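Local coordinates for protein BIS(5'-nucleosyl)-tetraphosphatase (Diadenosine tetraphosphatase), putative (Plasmodium falciparum, PDB 5CFJ) that probably hydrolyses diadenosine tetraphosphate asymmetrically, as a member of the Nudix hydrolase family, at residues Ile71-Lys77 and Leu100-Asn105. Numbering follows the deposited sequence. Where two conformers were deposited one is given.
Sequences INKDKYK and LAMLLN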
ATOM      1  N   ILE A  71       6.589  -1.078  10.539  1.00 13.28           N
ATOM      2  CA  ILE A  71       7.574  -1.787   9.733  1.00 13.51           C
ATOM      3  C   ILE A  71       8.517  -0.794   9.069  1.00 13.37           C
ATOM      4  O   ILE A  71       8.082   0.048   8.280  1.00 14.35           O
ATOM      5  CB  ILE A  71       6.898  -2.657   8.659  1.00 13.76           C
ATOM      6  CG1 ILE A  71       5.969  -3.687   9.309  1.00 15.82           C
ATOM      7  CG2 ILE A  71       7.942  -3.326   7.786  1.00 14.47           C
ATOM      8  CD1 ILE A  71       5.147  -4.479   8.309  1.00 18.32           C
ATOM      9  N   ASN A  72       9.806  -0.886   9.397  1.00 14.08           N
ATOM     10  CA  ASN A  72      10.814   0.005   8.841  1.00 15.22           C
ATOM     11  C   ASN A  72      11.439  -0.579   7.582  1.00 14.26           C
ATOM     12  O   ASN A  72      11.271  -1.762   7.287  1.00 14.29           O
ATOM     13  CB  ASN A  72      11.898   0.293   9.880  1.00 18.80           C
ATOM     14  CG  ASN A  72      12.444   1.698   9.774  1.00 23.44           C
ATOM     15  OD1 ASN A  72      12.366   2.336   8.724  1.00 23.45           O
ATOM     16  ND2 ASN A  72      12.997   2.192  10.870  1.00 27.12           N
ATOM     17  N   LYS A  73      12.178   0.247   6.846  1.00 16.25           N
ATOM     18  CA  LYS A  73      12.652  -0.155   5.528  1.00 16.65           C
ATOM     19  C   LYS A  73      13.688  -1.270   5.552  1.00 15.13           C
ATOM     20  O   LYS A  73      13.893  -1.926   4.541  1.00 16.85           O
ATOM     21  CB  LYS A  73      13.205   1.051   4.770  1.00 21.69           C
ATOM     22  CG  LYS A  73      14.448   1.654   5.363  1.00 25.80           C
ATOM     23  CD  LYS A  73      15.012   2.709   4.426  1.00 30.13           C
ATOM     24  CE  LYS A  73      16.298   3.297   4.965  1.00 33.93           C
ATOM     25  NZ  LYS A  73      16.866   4.296   4.021  1.00 36.22           N
ATOM     26  N   ASP A  74      14.320  -1.518   6.695  1.00 15.54           N
ATOM     27  CA  ASP A  74      15.261  -2.633   6.772  1.00 16.73           C
ATOM     28  C   ASP A  74      14.532  -3.973   6.661  1.00 15.55           C
ATOM     29  O   ASP A  74      15.157  -5.004   6.436  1.00 17.17           O
ATOM     30  CB  ASP A  74      16.072  -2.580   8.067  1.00 19.28           C
ATOM     31  CG  ASP A  74      15.204  -2.725   9.290  1.00 22.00           C
ATOM     32  OD1 ASP A  74      14.434  -1.785   9.572  1.00 25.41           O
ATOM     33  OD2 ASP A  74      15.280  -3.775   9.960  1.00 26.30           O
ATOM     34  N   LYS A  75      13.207  -3.955   6.803  1.00 13.53           N
ATOM     35  CA  LYS A  75      12.413  -5.183   6.748  1.00 13.83           C
ATOM     36  C   LYS A  75      11.974  -5.564   5.344  1.00 12.69           C
ATOM     37  O   LYS A  75      11.434  -6.650   5.136  1.00 13.35           O
ATOM     38  CB  LYS A  75      11.167  -5.048   7.624  1.00 14.81           C
ATOM     39  CG  LYS A  75      11.462  -4.736   9.075  1.00 15.70           C
ATOM     40  CD  LYS A  75      12.355  -5.795   9.692  1.00 17.70           C
ATOM     41  CE  LYS A  75      12.480  -5.595  11.189  1.00 20.32           C
ATOM     42  NZ  LYS A  75      13.033  -4.265  11.553  1.00 22.08           N
ATOM     43  N   TYR A  76      12.165  -4.670   4.382  1.00 13.10           N
ATOM     44  CA  TYR A  76      11.681  -4.964   3.038  1.00 13.00           C
ATOM     45  C   TYR A  76      12.669  -4.539   1.964  1.00 13.56           C
ATOM     46  O   TYR A  76      13.545  -3.699   2.191  1.00 15.59           O
ATOM     47  CB  TYR A  76      10.297  -4.336   2.806  1.00 12.78           C
ATOM     48  CG  TYR A  76      10.133  -2.860   3.107  1.00 12.78           C
ATOM     49  CD1 TYR A  76      10.638  -1.885   2.256  1.00 13.19           C
ATOM     50  CD2 TYR A  76       9.411  -2.445   4.223  1.00 13.70           C
ATOM     51  CE1 TYR A  76      10.445  -0.544   2.520  1.00 13.87           C
ATOM     52  CE2 TYR A  76       9.213  -1.108   4.493  1.00 13.58           C
ATOM     53  CZ  TYR A  76       9.738  -0.160   3.641  1.00 14.09           C
ATOM     54  OH  TYR A  76       9.543   1.181   3.914  1.00 15.31           O
ATOM     55  N   LYS A  77      12.526  -5.162   0.804  1.00 13.47           N
ATOM     56  CA  LYS A  77      13.340  -4.861  -0.355  1.00 14.66           C
ATOM     57  C   LYS A  77      12.542  -3.982  -1.294  1.00 13.60           C
ATOM     58  O   LYS A  77      11.506  -4.404  -1.813  1.00 13.85           O
ATOM     59  CB  LYS A  77      13.752  -6.134  -1.070  1.00 17.37           C
ATOM     60  CG  LYS A  77      14.605  -5.906  -2.291  1.00 19.08           C
ATOM     61  CD  LYS A  77      14.874  -7.218  -3.001  1.00 23.25           C
ATOM     62  CE  LYS A  77      15.663  -7.039  -4.280  1.00 25.95           C
ATOM     63  NZ  LYS A  77      15.923  -8.366  -4.904  1.00 29.86           N
ATOM     64  N   LEU A 100       6.612  -0.231  -4.932  1.00 11.12           N
ATOM     65  CA  LEU A 100       6.520  -1.638  -4.555  1.00 10.72           C
ATOM     66  C   LEU A 100       7.688  -2.072  -3.683  1.00 11.10           C
ATOM     67  O   LEU A 100       8.836  -1.726  -3.957  1.00 12.68           O
ATOM     68  CB  LEU A 100       6.467  -2.503  -5.810  1.00 12.17           C
ATOM     69  CG  LEU A 100       6.260  -4.015  -5.657  1.00 12.62           C
ATOM     70  CD1 LEU A 100       4.900  -4.349  -5.055  1.00 14.00           C
ATOM     71  CD2 LEU A 100       6.430  -4.712  -6.994  1.00 13.91           C
ATOM     72  N   ALA A 101       7.403  -2.845  -2.644  1.00 11.00           N
ATOM     73  CA  ALA A 101       8.459  -3.427  -1.820  1.00 11.86           C
ATOM     74  C   ALA A 101       8.046  -4.817  -1.377  1.00 11.94           C
ATOM     75  O   ALA A 101       6.861  -5.068  -1.168  1.00 12.73           O
ATOM     76  CB  ALA A 101       8.748  -2.552  -0.612  1.00 13.71           C
ATOM     77  N   MET A 102       9.011  -5.719  -1.242  1.00 12.37           N
ATOM     78  CA  MET A 102       8.706  -7.053  -0.757  0.69 12.26           C
ATOM     79  C   MET A 102       9.202  -7.235   0.665  1.00 12.06           C
ATOM     80  O   MET A 102      10.387  -7.076   0.971  1.00 12.46           O
ATOM     81  CB  MET A 102       9.306  -8.124  -1.658  0.69 13.53           C
ATOM     82  CG  MET A 102       8.776  -9.512  -1.334  0.69 15.39           C
ATOM     83  SD  MET A 102       9.549 -10.781  -2.345  0.69 20.88           S
ATOM     84  CE  MET A 102       9.121 -10.231  -3.995  0.69 24.12           C
ATOM     85  N   LEU A 103       8.261  -7.561   1.540  1.00 12.16           N
ATOM     86  CA  LEU A 103       8.565  -7.849   2.920  1.00 12.72           C
ATOM     87  C   LEU A 103       9.344  -9.151   2.943  1.00 13.15           C
ATOM     88  O   LEU A 103       8.908 -10.145   2.372  1.00 15.08           O
ATOM     89  CB  LEU A 103       7.280  -7.952   3.728  1.00 15.15           C
ATOM     90  CG  LEU A 103       7.419  -8.073   5.241  1.00 14.42           C
ATOM     91  CD1 LEU A 103       8.042  -6.822   5.849  1.00 16.16           C
ATOM     92  CD2 LEU A 103       6.055  -8.346   5.821  1.00 14.19           C
ATOM     93  N   LEU A 104      10.504  -9.140   3.589  1.00 14.73           N
ATOM     94  CA  LEU A 104      11.408 -10.278   3.547  1.00 16.54           C
ATOM     95  C   LEU A 104      11.017 -11.370   4.554  1.00 16.64           C
ATOM     96  O   LEU A 104      11.256 -12.556   4.318  1.00 19.02           O
ATOM     97  CB  LEU A 104      12.843  -9.783   3.768  1.00 19.06           C
ATOM     98  CG  LEU A 104      13.294  -8.876   2.610  1.00 21.18           C
ATOM     99  CD1 LEU A 104      14.320  -7.822   3.033  1.00 22.09           C
ATOM    100  CD2 LEU A 104      13.839  -9.734   1.490  1.00 23.18           C
ATOM    101  N   ASN A 105      10.414 -10.966   5.667  1.00 15.33           N
ATOM    102  CA  ASN A 105       9.831 -11.882   6.637  1.00 14.76           C
ATOM    103  C   ASN A 105       8.315 -11.732   6.622  1.00 13.59           C
ATOM    104  O   ASN A 105       7.784 -10.738   7.128  1.00 14.44           O
ATOM    105  CB  ASN A 105      10.365 -11.590   8.032  1.00 14.56           C
ATOM    106  CG  ASN A 105       9.599 -12.314   9.111  1.00 14.93           C
ATOM    107  OD1 ASN A 105       9.047 -13.391   8.889  1.00 16.75           O
ATOM    108  ND2 ASN A 105       9.561 -11.726  10.296  1.00 17.30           N
TER
HETATM  109  O   HOH W   1      11.038  -8.525   6.986  1.00 18.17           O
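Lys77 and Met102 join the open end of a β-hairpin as an antiparallel hydrogen-bonded pair: Lys77 N reaches Met102 O at 2.9 Å, and Met102 N returns the bond to Lys77 O. The base of the Lys77 side chain packs here too, CB lying 4.0 Å from Met102 O and close to Leu104 CD2. With CG anti to the backbone N (chi1 -180°) and the rest of the chain extended, its end leads away towards a bound PEG molecule.

One residue back, Tyr76 faces Leu103 in a non-hydrogen-bonded pair, their CA atoms 4.2 Å apart. The methyl of Ala101 comes obliquely to the tyrosine ring, CB lying 3.5 Å from CD1, while Ile71 CG2 meets the ring edge in plane.

Leu103 works from the same side of the sheet. Its CD1 touches Ile71 CG2 at 4.0 Å and, in a roughly perpendicular direction, packs against Lys75 O at 3.5 Å; the Ile71 and Leu103 side chains cross at about a right angle. Lys75 O also accepts a nearly straight hydrogen bond from Leu104 N (3.1 Å, 176° at the hydrogen), in the carbonyl plane. The Leu104 side chain follows its own N-H to this carbonyl: CB, CG and CD1 all pack against Lys75 O, and CD1 reaches on to Tyr76 C at 3.8 Å. A water donates to Lys75 O and accepts from Asn105 N, extending the link where regular pairing has ended.

The short 3-10 turn 73-75 thus leads from helix 57-69 into the hairpin of strands 76-89 and 92-103, part of the mixed sheet of the Nudix α/β/α sandwich.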